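Local coordinates for RNA-dependent RNA Polymerase (PDB 6TZ0), which catalyses RNA-templated RNA synthesis inside a double-stranded RNA virus, making fully conservative plus strands in transcription and minus strands in genome replication, at residues F857-S862 against Y1183-R1188; G868-R873 against H1020-E1025; L777-F782 against P846-E851; F1059-G1064 against E1159-I1164. One frame throughout, in Å; residues are numbered along the deposited sequence.

Contact 1. Residues F857-S862 against Y1183-R1188; sequences FTEDES and YLHILR
Arg1188, the last residue of helix 1174-1188, meets two glutamates of the loop 857-862, and neither carboxylate lies flat against its guanidinium: the planes are 79° apart for Glu859 and 83° for Glu861. The stronger salt bridge is a single-oxygen one, with Glu861 OE2 2.8 Å from Arg1188 NH2. Toward the arginine Glu859 offers only a long, purely electrostatic pairing: its OE1 stands 3.7 Å from Arg1188 NE, well out of the guanidinium plane, and no N-H is directed at it. That same oxygen sits 3.3 Å from Arg1188 CD. A bend at chi2 of -103° turns the arginine toward the loop, where CG of Glu861 packs on NE. The other oxygen of Glu859, OE2, receives a weak hydrogen bond (3.3 Å) from NE2 of His1185, which lies one helical turn before Arg1188. Backbone joins backbone as well: Ser862 N donates to Arg1188 O at 3.1 Å, engaging a carbonyl at the C-terminal end of the helix. Glu861 OE1 is taken by Lys871 and Ala847 N. In this largely buried network the two carboxylates probably offset the positive charge gathered where the guanidinium groups of Arg1188 and Arg873 approach each other.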
# COMPACT_ATOMS: atom_id res chain seq x y z
N PHE A 857 -17.87 -0.02 -48.71
CA PHE A 857 -17.34 0.50 -47.47
C PHE A 857 -16.64 -0.61 -46.70
O PHE A 857 -17.02 -1.78 -46.79
CB PHE A 857 -18.45 1.11 -46.61
CG PHE A 857 -18.97 2.40 -47.15
CD1 PHE A 857 -18.39 3.60 -46.79
CD2 PHE A 857 -20.02 2.42 -48.05
CE1 PHE A 857 -18.86 4.79 -47.29
CE2 PHE A 857 -20.49 3.60 -48.56
CZ PHE A 857 -19.91 4.79 -48.18
N THR A 858 -15.61 -0.23 -45.95
CA THR A 858 -15.03 -1.14 -44.98
C THR A 858 -15.97 -1.29 -43.79
O THR A 858 -17.01 -0.64 -43.69
CB THR A 858 -13.66 -0.65 -44.53
OG1 THR A 858 -13.80 0.60 -43.85
CG2 THR A 858 -12.74 -0.47 -45.72
N GLU A 859 -15.60 -2.16 -42.87
CA GLU A 859 -16.49 -2.52 -41.77
C GLU A 859 -16.37 -1.55 -40.60
O GLU A 859 -15.27 -1.11 -40.26
CB GLU A 859 -16.21 -3.95 -41.33
CG GLU A 859 -16.71 -4.96 -42.34
CD GLU A 859 -16.26 -6.36 -42.06
OE1 GLU A 859 -15.36 -6.53 -41.21
OE2 GLU A 859 -16.81 -7.30 -42.67
N ASP A 860 -17.51 -1.20 -40.02
CA ASP A 860 -17.57 -0.40 -38.80
C ASP A 860 -17.00 -1.24 -37.67
O ASP A 860 -17.68 -2.14 -37.16
CB ASP A 860 -19.00 0.03 -38.52
CG ASP A 860 -19.11 1.10 -37.45
OD1 ASP A 860 -18.07 1.54 -36.91
OD2 ASP A 860 -20.25 1.50 -37.14
N GLU A 861 -15.76 -0.96 -37.29
CA GLU A 861 -15.03 -1.85 -36.39
C GLU A 861 -15.61 -1.77 -34.99
O GLU A 861 -15.74 -0.69 -34.41
CB GLU A 861 -13.55 -1.49 -36.38
CG GLU A 861 -12.87 -1.71 -37.71
CD GLU A 861 -11.39 -1.42 -37.67
OE1 GLU A 861 -10.91 -0.96 -36.62
OE2 GLU A 861 -10.72 -1.65 -38.69
N SER A 862 -15.97 -2.92 -34.45
CA SER A 862 -16.75 -3.00 -33.24
C SER A 862 -15.86 -2.80 -32.02
O SER A 862 -14.65 -2.57 -32.13
CB SER A 862 -17.50 -4.33 -33.18
OG SER A 862 -18.31 -4.42 -32.03
N TYR A 1183 -11.68 -15.87 -36.36
CA TYR A 1183 -12.06 -15.38 -35.04
C TYR A 1183 -11.98 -13.87 -34.95
O TYR A 1183 -12.91 -13.21 -34.47
CB TYR A 1183 -11.15 -16.03 -33.99
CG TYR A 1183 -11.35 -15.58 -32.57
CD1 TYR A 1183 -12.48 -15.96 -31.86
CD2 TYR A 1183 -10.39 -14.82 -31.93
CE1 TYR A 1183 -12.65 -15.56 -30.56
CE2 TYR A 1183 -10.55 -14.42 -30.63
CZ TYR A 1183 -11.69 -14.80 -29.95
OH TYR A 1183 -11.86 -14.40 -28.65
N LEU A 1184 -10.87 -13.30 -35.42
CA LEU A 1184 -10.70 -11.85 -35.40
C LEU A 1184 -11.66 -11.16 -36.36
O LEU A 1184 -12.12 -10.05 -36.06
CB LEU A 1184 -9.25 -11.49 -35.71
CG LEU A 1184 -8.24 -11.37 -34.57
CD1 LEU A 1184 -8.01 -12.65 -33.83
CD2 LEU A 1184 -6.95 -10.93 -35.18
N HIS A 1185 -11.98 -11.78 -37.50
CA HIS A 1185 -12.97 -11.17 -38.39
C HIS A 1185 -14.37 -11.19 -37.79
O HIS A 1185 -15.14 -10.25 -37.97
CB HIS A 1185 -12.98 -11.86 -39.74
CG HIS A 1185 -13.95 -11.27 -40.71
ND1 HIS A 1185 -15.25 -11.72 -40.82
CD2 HIS A 1185 -13.83 -10.25 -41.59
CE1 HIS A 1185 -15.88 -11.01 -41.74
NE2 HIS A 1185 -15.05 -10.11 -42.22
N ILE A 1186 -14.72 -12.26 -37.08
CA ILE A 1186 -16.06 -12.34 -36.51
C ILE A 1186 -16.20 -11.38 -35.34
O ILE A 1186 -17.23 -10.70 -35.21
CB ILE A 1186 -16.40 -13.79 -36.15
CG1 ILE A 1186 -16.60 -14.58 -37.44
CG2 ILE A 1186 -17.66 -13.88 -35.33
CD1 ILE A 1186 -16.58 -16.06 -37.25
N LEU A 1187 -15.17 -11.25 -34.49
CA LEU A 1187 -15.23 -10.24 -33.43
C LEU A 1187 -15.17 -8.82 -33.97
O LEU A 1187 -15.72 -7.90 -33.36
CB LEU A 1187 -14.10 -10.42 -32.43
CG LEU A 1187 -14.10 -11.55 -31.41
CD1 LEU A 1187 -12.80 -11.48 -30.66
CD2 LEU A 1187 -15.27 -11.41 -30.47
N ARG A 1188 -14.50 -8.61 -35.11
CA ARG A 1188 -14.31 -7.26 -35.62
C ARG A 1188 -15.60 -6.68 -36.21
O ARG A 1188 -15.78 -5.46 -36.23
CB ARG A 1188 -13.17 -7.28 -36.65
CG ARG A 1188 -12.74 -5.97 -37.28
CD ARG A 1188 -13.28 -5.85 -38.68
NE ARG A 1188 -12.79 -4.67 -39.38
CZ ARG A 1188 -11.69 -4.65 -40.12
NH1 ARG A 1188 -10.97 -5.75 -40.27
NH2 ARG A 1188 -11.32 -3.53 -40.72

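Contact 2. Residues G868-R873 against H1020-E1025; sequences GAYKRR and HLYEFE
A cation-pi contact, reinforced by polar bonds, joins Arg873, where the 868-873 turn leads into the next helix, to Tyr1022 of the segment 1020-1025, which runs into an outermost strand of the three-stranded mixed sheet in the C-terminal region. The guanidinium carbon CZ of Arg873 stands 4.0 Å from the centroid of the Tyr1022 ring, 20° off the ring normal, while NE lies nearer the rim, 3.3 Å from Tyr1022 CZ. The planes of the two groups are tilted by 35° rather than stacked flat. An extended chain, with CG anti to the backbone N (chi1 -167°), carries the guanidinium over the tyrosine ring, the two side chains crossing at about a right angle. There NE makes a weak hydrogen bond to His1020 O at 3.2 Å, NH2 is directed at Tyr1022 O from the edge of the group, though the modelled separation is too short to be reliable, and NH2 also forms a 3.5 Å salt bridge with Glu1023 OE2. Nearer the backbone, the aliphatic stem runs antiparallel to the histidine side chain, with Arg873 CB 3.5 Å from His1020 CD2. Tyr1022 OH lies in the plane of the Tyr870 ring, 3.2 Å from its CE1, and is hydrogen-bonded to the hydroxyl of Tyr1139. Strand 1196-1202 pairs antiparallel with strand 1022-1027, Glu1023 bonding to Val1201, and helix 1174-1188 packs on Tyr870 through Leu1184 and on the Tyr1022 ring through Phe1181.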
# COMPACT_ATOMS: atom_id res chain seq x y z
N GLY A 868 -2.77 -3.91 -32.01
CA GLY A 868 -1.46 -4.39 -32.35
C GLY A 868 -1.21 -4.35 -33.84
O GLY A 868 -1.62 -3.40 -34.51
N ALA A 869 -0.57 -5.38 -34.38
CA ALA A 869 -0.26 -5.42 -35.80
C ALA A 869 -1.47 -5.72 -36.67
O ALA A 869 -1.37 -5.62 -37.90
CB ALA A 869 0.83 -6.46 -36.07
N TYR A 870 -2.61 -6.08 -36.08
CA TYR A 870 -3.81 -6.36 -36.86
C TYR A 870 -4.45 -5.08 -37.41
O TYR A 870 -5.26 -5.16 -38.34
CB TYR A 870 -4.80 -7.15 -35.99
CG TYR A 870 -6.05 -7.60 -36.71
CD1 TYR A 870 -5.99 -8.55 -37.72
CD2 TYR A 870 -7.30 -7.09 -36.35
CE1 TYR A 870 -7.13 -8.96 -38.37
CE2 TYR A 870 -8.45 -7.51 -37.00
CZ TYR A 870 -8.35 -8.44 -38.01
OH TYR A 870 -9.49 -8.86 -38.65
N LYS A 871 -4.06 -3.91 -36.90
CA LYS A 871 -4.57 -2.65 -37.44
C LYS A 871 -3.97 -2.31 -38.80
O LYS A 871 -4.47 -1.42 -39.49
CB LYS A 871 -4.30 -1.52 -36.45
CG LYS A 871 -5.04 -1.67 -35.14
CD LYS A 871 -6.54 -1.58 -35.36
CE LYS A 871 -6.93 -0.17 -35.72
NZ LYS A 871 -8.41 -0.03 -35.86
N ARG A 872 -2.90 -3.00 -39.21
CA ARG A 872 -2.29 -2.75 -40.51
C ARG A 872 -3.14 -3.29 -41.66
O ARG A 872 -3.01 -2.84 -42.80
CB ARG A 872 -0.87 -3.34 -40.53
CG ARG A 872 -0.04 -2.99 -41.74
CD ARG A 872 1.39 -3.44 -41.64
NE ARG A 872 2.07 -3.22 -42.91
CZ ARG A 872 2.64 -2.07 -43.27
NH1 ARG A 872 3.23 -1.97 -44.45
NH2 ARG A 872 2.64 -1.03 -42.44
N ARG A 873 -4.07 -4.20 -41.36
CA ARG A 873 -4.95 -4.76 -42.38
C ARG A 873 -5.95 -3.74 -42.91
O ARG A 873 -6.52 -3.95 -43.99
CB ARG A 873 -5.66 -5.99 -41.79
CG ARG A 873 -6.39 -6.88 -42.77
CD ARG A 873 -6.98 -8.07 -42.07
NE ARG A 873 -7.73 -8.91 -43.00
CZ ARG A 873 -9.03 -8.77 -43.23
NH1 ARG A 873 -9.73 -7.84 -42.60
NH2 ARG A 873 -9.64 -9.57 -44.09
N HIS A 1020 -2.24 -10.59 -44.47
CA HIS A 1020 -3.46 -9.81 -44.31
C HIS A 1020 -4.45 -10.03 -45.45
O HIS A 1020 -5.60 -9.62 -45.32
CB HIS A 1020 -3.16 -8.31 -44.22
CG HIS A 1020 -2.32 -7.93 -43.05
ND1 HIS A 1020 -0.96 -7.73 -43.14
CD2 HIS A 1020 -2.63 -7.74 -41.75
CE1 HIS A 1020 -0.47 -7.41 -41.96
NE2 HIS A 1020 -1.47 -7.41 -41.09
N LEU A 1021 -4.04 -10.69 -46.53
CA LEU A 1021 -4.87 -10.76 -47.74
C LEU A 1021 -5.80 -11.96 -47.66
O LEU A 1021 -5.57 -13.02 -48.24
CB LEU A 1021 -3.98 -10.80 -48.97
CG LEU A 1021 -3.03 -9.62 -49.09
CD1 LEU A 1021 -2.20 -9.69 -50.35
CD2 LEU A 1021 -3.79 -8.34 -49.04
N TYR A 1022 -6.89 -11.77 -46.92
CA TYR A 1022 -7.92 -12.79 -46.77
C TYR A 1022 -9.27 -12.12 -46.61
O TYR A 1022 -9.37 -11.05 -46.01
CB TYR A 1022 -7.62 -13.72 -45.59
CG TYR A 1022 -7.57 -13.08 -44.22
CD1 TYR A 1022 -6.39 -12.55 -43.73
CD2 TYR A 1022 -8.69 -13.04 -43.41
CE1 TYR A 1022 -6.34 -11.97 -42.48
CE2 TYR A 1022 -8.65 -12.47 -42.17
CZ TYR A 1022 -7.47 -11.94 -41.71
OH TYR A 1022 -7.44 -11.37 -40.46
N GLU A 1023 -10.30 -12.75 -47.15
CA GLU A 1023 -11.65 -12.22 -47.08
C GLU A 1023 -12.66 -13.32 -46.80
O GLU A 1023 -12.34 -14.51 -46.79
CB GLU A 1023 -12.04 -11.46 -48.35
CG GLU A 1023 -11.58 -10.02 -48.32
CD GLU A 1023 -12.35 -9.23 -47.27
OE1 GLU A 1023 -13.56 -9.50 -47.09
OE2 GLU A 1023 -11.76 -8.35 -46.61
N PHE A 1024 -13.90 -12.89 -46.56
CA PHE A 1024 -14.97 -13.74 -46.07
C PHE A 1024 -16.23 -13.42 -46.84
O PHE A 1024 -16.71 -12.28 -46.80
CB PHE A 1024 -15.19 -13.54 -44.57
CG PHE A 1024 -14.08 -14.07 -43.73
CD1 PHE A 1024 -14.07 -15.39 -43.34
CD2 PHE A 1024 -13.03 -13.25 -43.35
CE1 PHE A 1024 -13.04 -15.88 -42.56
CE2 PHE A 1024 -12.00 -13.73 -42.59
CZ PHE A 1024 -12.00 -15.05 -42.19
N GLU A 1025 -16.78 -14.41 -47.53
CA GLU A 1025 -18.00 -14.25 -48.29
C GLU A 1025 -19.17 -14.80 -47.50
O GLU A 1025 -19.03 -15.74 -46.72
CB GLU A 1025 -17.89 -14.96 -49.64
CG GLU A 1025 -16.84 -14.36 -50.54
CD GLU A 1025 -16.75 -15.05 -51.88
OE1 GLU A 1025 -17.44 -16.07 -52.06
OE2 GLU A 1025 -15.99 -14.58 -52.74

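Contact 3. Residues L777-F782 against P846-E851; sequences LKMLGF and PAYPFE
Tyr848 and Lys778 account for most of the buried surface, with Pro846 next. The ammonium group of Lys778 sits over the middle of one face of the tyrosine ring, its NZ 3.4 Å from the Tyr848 centroid and only 11° off the ring normal, a nearly axial cation-pi geometry. The lysine leaves the helix extended and then bends at chi3 (82°) and again at chi4, which brings NZ back over the ring; at the bend itself, Lys778 CD packs on Pro846 CB at 3.8 Å. A salt bridge to Asp860 supplies a carboxylate partner for the same ammonium. These side chains join helix 774-786 to the long irregular segment between strands 827-831 and 867-868; within it residues 846-851 lie alongside 857-862, through backbone bonds such as that of Ala847 with Glu861. The tyrosine also touches the helix with its rim. In an edge-to-face pair its edge is directed at the face of Phe782, centroids 5.8 Å apart and planes at 73°. Farther along the ring, the hydroxyl rests against the helix backbone, with Tyr848 OH 3.3 Å from Met779 CA. Phe12, from the N-terminal part of the chain, makes a further edge-to-face pair with Tyr848.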
# COMPACT_ATOMS: atom_id res chain seq x y z
N LEU A 777 -20.12 5.34 -26.89
CA LEU A 777 -18.83 5.40 -26.22
C LEU A 777 -17.68 5.35 -27.22
O LEU A 777 -16.64 5.98 -27.01
CB LEU A 777 -18.77 4.27 -25.20
CG LEU A 777 -17.60 4.03 -24.26
CD1 LEU A 777 -18.14 3.63 -22.92
CD2 LEU A 777 -16.83 2.88 -24.80
N LYS A 778 -17.86 4.64 -28.34
CA LYS A 778 -16.86 4.67 -29.39
C LYS A 778 -16.78 6.05 -30.05
O LYS A 778 -15.69 6.54 -30.35
CB LYS A 778 -17.14 3.59 -30.45
CG LYS A 778 -16.01 3.46 -31.48
CD LYS A 778 -16.12 2.19 -32.30
CE LYS A 778 -17.10 2.30 -33.45
NZ LYS A 778 -16.52 3.11 -34.55
N MET A 779 -17.93 6.69 -30.24
CA MET A 779 -17.93 8.04 -30.81
C MET A 779 -17.31 9.04 -29.84
O MET A 779 -16.59 9.96 -30.27
CB MET A 779 -19.35 8.45 -31.18
CG MET A 779 -19.42 9.77 -31.92
SD MET A 779 -21.06 10.14 -32.55
CE MET A 779 -21.14 8.96 -33.89
N LEU A 780 -17.56 8.87 -28.54
CA LEU A 780 -16.99 9.76 -27.54
C LEU A 780 -15.47 9.63 -27.47
O LEU A 780 -14.76 10.64 -27.38
CB LEU A 780 -17.61 9.45 -26.18
CG LEU A 780 -17.21 10.33 -25.00
CD1 LEU A 780 -17.62 11.75 -25.27
CD2 LEU A 780 -17.88 9.81 -23.77
N GLY A 781 -14.96 8.40 -27.55
CA GLY A 781 -13.52 8.21 -27.61
C GLY A 781 -12.89 8.74 -28.89
O GLY A 781 -11.77 9.26 -28.86
N PHE A 782 -13.60 8.62 -30.02
CA PHE A 782 -13.12 9.21 -31.27
C PHE A 782 -13.01 10.72 -31.17
O PHE A 782 -12.03 11.30 -31.64
CB PHE A 782 -14.03 8.82 -32.43
CG PHE A 782 -13.72 9.56 -33.71
CD1 PHE A 782 -12.58 9.26 -34.44
CD2 PHE A 782 -14.57 10.54 -34.18
CE1 PHE A 782 -12.31 9.94 -35.61
CE2 PHE A 782 -14.30 11.22 -35.34
CZ PHE A 782 -13.17 10.92 -36.06
N PRO A 846 -10.66 1.82 -32.89
CA PRO A 846 -11.60 1.24 -33.86
C PRO A 846 -12.17 2.27 -34.82
O PRO A 846 -12.56 3.37 -34.43
CB PRO A 846 -12.70 0.65 -32.97
CG PRO A 846 -12.03 0.38 -31.69
CD PRO A 846 -11.04 1.48 -31.50
N ALA A 847 -12.22 1.89 -36.09
CA ALA A 847 -12.51 2.81 -37.17
C ALA A 847 -13.94 2.70 -37.67
O ALA A 847 -14.62 1.69 -37.47
CB ALA A 847 -11.54 2.58 -38.33
N TYR A 848 -14.39 3.76 -38.33
CA TYR A 848 -15.66 3.83 -39.02
C TYR A 848 -15.48 3.36 -40.46
O TYR A 848 -14.35 3.19 -40.91
CB TYR A 848 -16.19 5.26 -38.94
CG TYR A 848 -16.69 5.65 -37.58
CD1 TYR A 848 -18.00 5.39 -37.21
CD2 TYR A 848 -15.86 6.26 -36.65
CE1 TYR A 848 -18.47 5.73 -35.97
CE2 TYR A 848 -16.32 6.61 -35.40
CZ TYR A 848 -17.63 6.34 -35.07
OH TYR A 848 -18.09 6.68 -33.83
N PRO A 849 -16.57 3.08 -41.19
CA PRO A 849 -16.43 2.67 -42.61
C PRO A 849 -15.76 3.72 -43.49
O PRO A 849 -16.23 4.85 -43.61
CB PRO A 849 -17.88 2.43 -43.04
CG PRO A 849 -18.55 2.01 -41.83
CD PRO A 849 -17.94 2.79 -40.72
N PHE A 850 -14.65 3.32 -44.10
CA PHE A 850 -13.99 4.09 -45.15
C PHE A 850 -14.51 3.63 -46.50
O PHE A 850 -14.74 2.44 -46.72
CB PHE A 850 -12.48 3.91 -45.10
CG PHE A 850 -11.82 4.62 -43.96
CD1 PHE A 850 -11.50 5.96 -44.05
CD2 PHE A 850 -11.53 3.95 -42.78
CE1 PHE A 850 -10.89 6.62 -43.01
CE2 PHE A 850 -10.93 4.60 -41.73
CZ PHE A 850 -10.61 5.94 -41.84
N GLU A 851 -14.70 4.58 -47.42
CA GLU A 851 -15.19 4.23 -48.74
C GLU A 851 -14.04 3.81 -49.64
O GLU A 851 -12.98 4.43 -49.64
CB GLU A 851 -15.95 5.40 -49.37
CG GLU A 851 -16.67 5.02 -50.66
CD GLU A 851 -17.41 6.18 -51.28
OE1 GLU A 851 -17.32 7.30 -50.75
OE2 GLU A 851 -18.08 5.96 -52.31

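Contact 4. Residues F1059-G1064 against E1159-I1164; sequences FALLGG and ERLVRI
Leu1161 presents its two methyl groups to two consecutive leucines in the last turn of helix 1054-1062, a small hydrophobic contact at a helix C-terminus followed by a glycine of positive phi. That glycine, Gly1063, is the first residue to leave the helix, and its N still bonds back to Phe1059 O. The side chains of Leu1161 and Leu1061 meet at about a right angle, touching through their ends, with Leu1161 CD2 4.1 Å from Leu1061 CD2. The other branch serves the next residue along the helix: Leu1161 CD1 lies 4.2 Å from Leu1062 CD1. Although the CB of Leu1062 points away from the loop, its chain turns back far enough to bring that methyl into contact. Ile1186 of helix 1174-1188 packs against both Leu1062 and Leu1161, so the leucine cluster continues into a second helix, while strand 1162-1163, which follows directly, pairs with strand 1196-1202. Arg1160 lies beside this apolar group. Its CG is placed between the backbone N and the carbonyl carbon (chi1 78°), and the bend at chi2 (106°) directs the guanidinium to the carbonyls at the helix end, with the Leu1161 CD2 methyl of its own segment at the guanidinium edge. Leu1061 O stands over one face of that group, 3.2 Å from Arg1160 NH2, at an angle too poor for a hydrogen bond. Any attraction would be electrostatic, consistent with a positive charge near the negative end of the helix dipole. Ala1060 O approaches differently, near the guanidinium plane at its edge, 3.9 Å from Arg1160 NH2.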
# COMPACT_ATOMS: atom_id res chain seq x y z
N PHE A 1059 -21.91 -13.67 -27.81
CA PHE A 1059 -21.92 -14.77 -26.86
C PHE A 1059 -22.69 -15.96 -27.42
O PHE A 1059 -22.28 -17.11 -27.24
CB PHE A 1059 -22.53 -14.29 -25.54
CG PHE A 1059 -22.35 -15.22 -24.38
CD1 PHE A 1059 -21.10 -15.37 -23.79
CD2 PHE A 1059 -23.42 -15.89 -23.83
CE1 PHE A 1059 -20.93 -16.20 -22.71
CE2 PHE A 1059 -23.26 -16.72 -22.74
CZ PHE A 1059 -22.01 -16.88 -22.19
N ALA A 1060 -23.78 -15.69 -28.13
CA ALA A 1060 -24.58 -16.74 -28.76
C ALA A 1060 -23.88 -17.40 -29.93
O ALA A 1060 -24.28 -18.49 -30.34
CB ALA A 1060 -25.91 -16.15 -29.23
N LEU A 1061 -22.87 -16.75 -30.52
CA LEU A 1061 -22.12 -17.37 -31.61
C LEU A 1061 -20.85 -18.05 -31.15
O LEU A 1061 -20.60 -19.20 -31.51
CB LEU A 1061 -21.78 -16.33 -32.69
CG LEU A 1061 -22.87 -15.78 -33.59
CD1 LEU A 1061 -22.25 -14.74 -34.48
CD2 LEU A 1061 -23.50 -16.87 -34.40
N LEU A 1062 -20.02 -17.36 -30.37
CA LEU A 1062 -18.70 -17.88 -30.02
C LEU A 1062 -18.70 -18.68 -28.73
O LEU A 1062 -17.84 -19.54 -28.55
CB LEU A 1062 -17.68 -16.75 -29.89
CG LEU A 1062 -17.00 -16.14 -31.12
CD1 LEU A 1062 -16.39 -17.22 -31.99
CD2 LEU A 1062 -17.93 -15.25 -31.91
N GLY A 1063 -19.62 -18.40 -27.83
CA GLY A 1063 -19.70 -19.10 -26.56
C GLY A 1063 -18.93 -18.39 -25.47
O GLY A 1063 -18.42 -17.28 -25.63
N GLY A 1064 -18.85 -19.07 -24.34
CA GLY A 1064 -18.21 -18.52 -23.17
C GLY A 1064 -16.76 -18.92 -23.03
O GLY A 1064 -16.20 -19.64 -23.85
N GLU A 1159 -14.30 -21.94 -35.45
CA GLU A 1159 -14.11 -22.84 -36.58
C GLU A 1159 -15.42 -23.46 -37.03
O GLU A 1159 -15.49 -24.00 -38.14
CB GLU A 1159 -13.10 -23.94 -36.25
CG GLU A 1159 -13.53 -25.01 -35.25
CD GLU A 1159 -14.05 -26.28 -35.90
OE1 GLU A 1159 -13.73 -26.53 -37.09
OE2 GLU A 1159 -14.76 -27.05 -35.22
N ARG A 1160 -16.47 -23.40 -36.21
CA ARG A 1160 -17.75 -23.94 -36.62
C ARG A 1160 -18.53 -22.95 -37.48
O ARG A 1160 -19.56 -23.32 -38.05
CB ARG A 1160 -18.57 -24.34 -35.38
CG ARG A 1160 -19.24 -23.21 -34.61
CD ARG A 1160 -20.73 -23.25 -34.90
NE ARG A 1160 -21.49 -22.15 -34.34
CZ ARG A 1160 -22.12 -22.17 -33.18
NH1 ARG A 1160 -22.07 -23.26 -32.43
NH2 ARG A 1160 -22.80 -21.12 -32.77
N LEU A 1161 -18.06 -21.71 -37.59
CA LEU A 1161 -18.81 -20.64 -38.22
C LEU A 1161 -18.38 -20.34 -39.65
O LEU A 1161 -19.15 -19.71 -40.38
CB LEU A 1161 -18.67 -19.36 -37.39
CG LEU A 1161 -19.33 -19.37 -36.02
CD1 LEU A 1161 -18.91 -18.16 -35.23
CD2 LEU A 1161 -20.83 -19.39 -36.19
N VAL A 1162 -17.18 -20.75 -40.05
CA VAL A 1162 -16.59 -20.37 -41.33
C VAL A 1162 -16.21 -21.64 -42.09
O VAL A 1162 -15.53 -22.51 -41.54
CB VAL A 1162 -15.37 -19.46 -41.13
CG1 VAL A 1162 -14.69 -19.17 -42.46
CG2 VAL A 1162 -15.77 -18.16 -40.46
N ARG A 1163 -16.65 -21.74 -43.34
CA ARG A 1163 -16.31 -22.86 -44.20
C ARG A 1163 -15.02 -22.55 -44.94
O ARG A 1163 -14.99 -21.66 -45.79
CB ARG A 1163 -17.44 -23.16 -45.18
CG ARG A 1163 -17.18 -24.37 -46.04
CD ARG A 1163 -18.38 -24.75 -46.89
NE ARG A 1163 -18.70 -23.78 -47.93
CZ ARG A 1163 -18.14 -23.77 -49.13
NH1 ARG A 1163 -17.22 -24.67 -49.45
NH2 ARG A 1163 -18.50 -22.85 -50.02
N ILE A 1164 -13.97 -23.28 -44.62
CA ILE A 1164 -12.66 -23.13 -45.25
C ILE A 1164 -12.44 -24.32 -46.17
O ILE A 1164 -12.54 -25.46 -45.72
CB ILE A 1164 -11.53 -23.05 -44.20
CG1 ILE A 1164 -11.73 -21.83 -43.31
CG2 ILE A 1164 -10.18 -22.99 -44.88
CD1 ILE A 1164 -10.90 -21.85 -42.07

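Overall arrangement
From the N terminus, contact 3 comes first and closes the shortest of the four loops, from helix 774-786 to residues 846-851. A few residues on, contact 1 opens at 857-862 and closes only at the end of helix 1174-1188, enclosing most of the C-terminal region. Contacts 2 and 4 nest inside that loop in series, and none of the four loops cross. Contacts 2 and 4 reach the two outermost strands of one mixed sheet, where Phe1024 packs on Val1162. Contact 1 touches all the others, through Lys871, Phe850 and Leu1062 among others, whereas contacts 3 and 4 stay about 17 Å apart at their nearest atoms. Together they link helix 774-786, through the irregular segment, to the C-terminal helices and sheet.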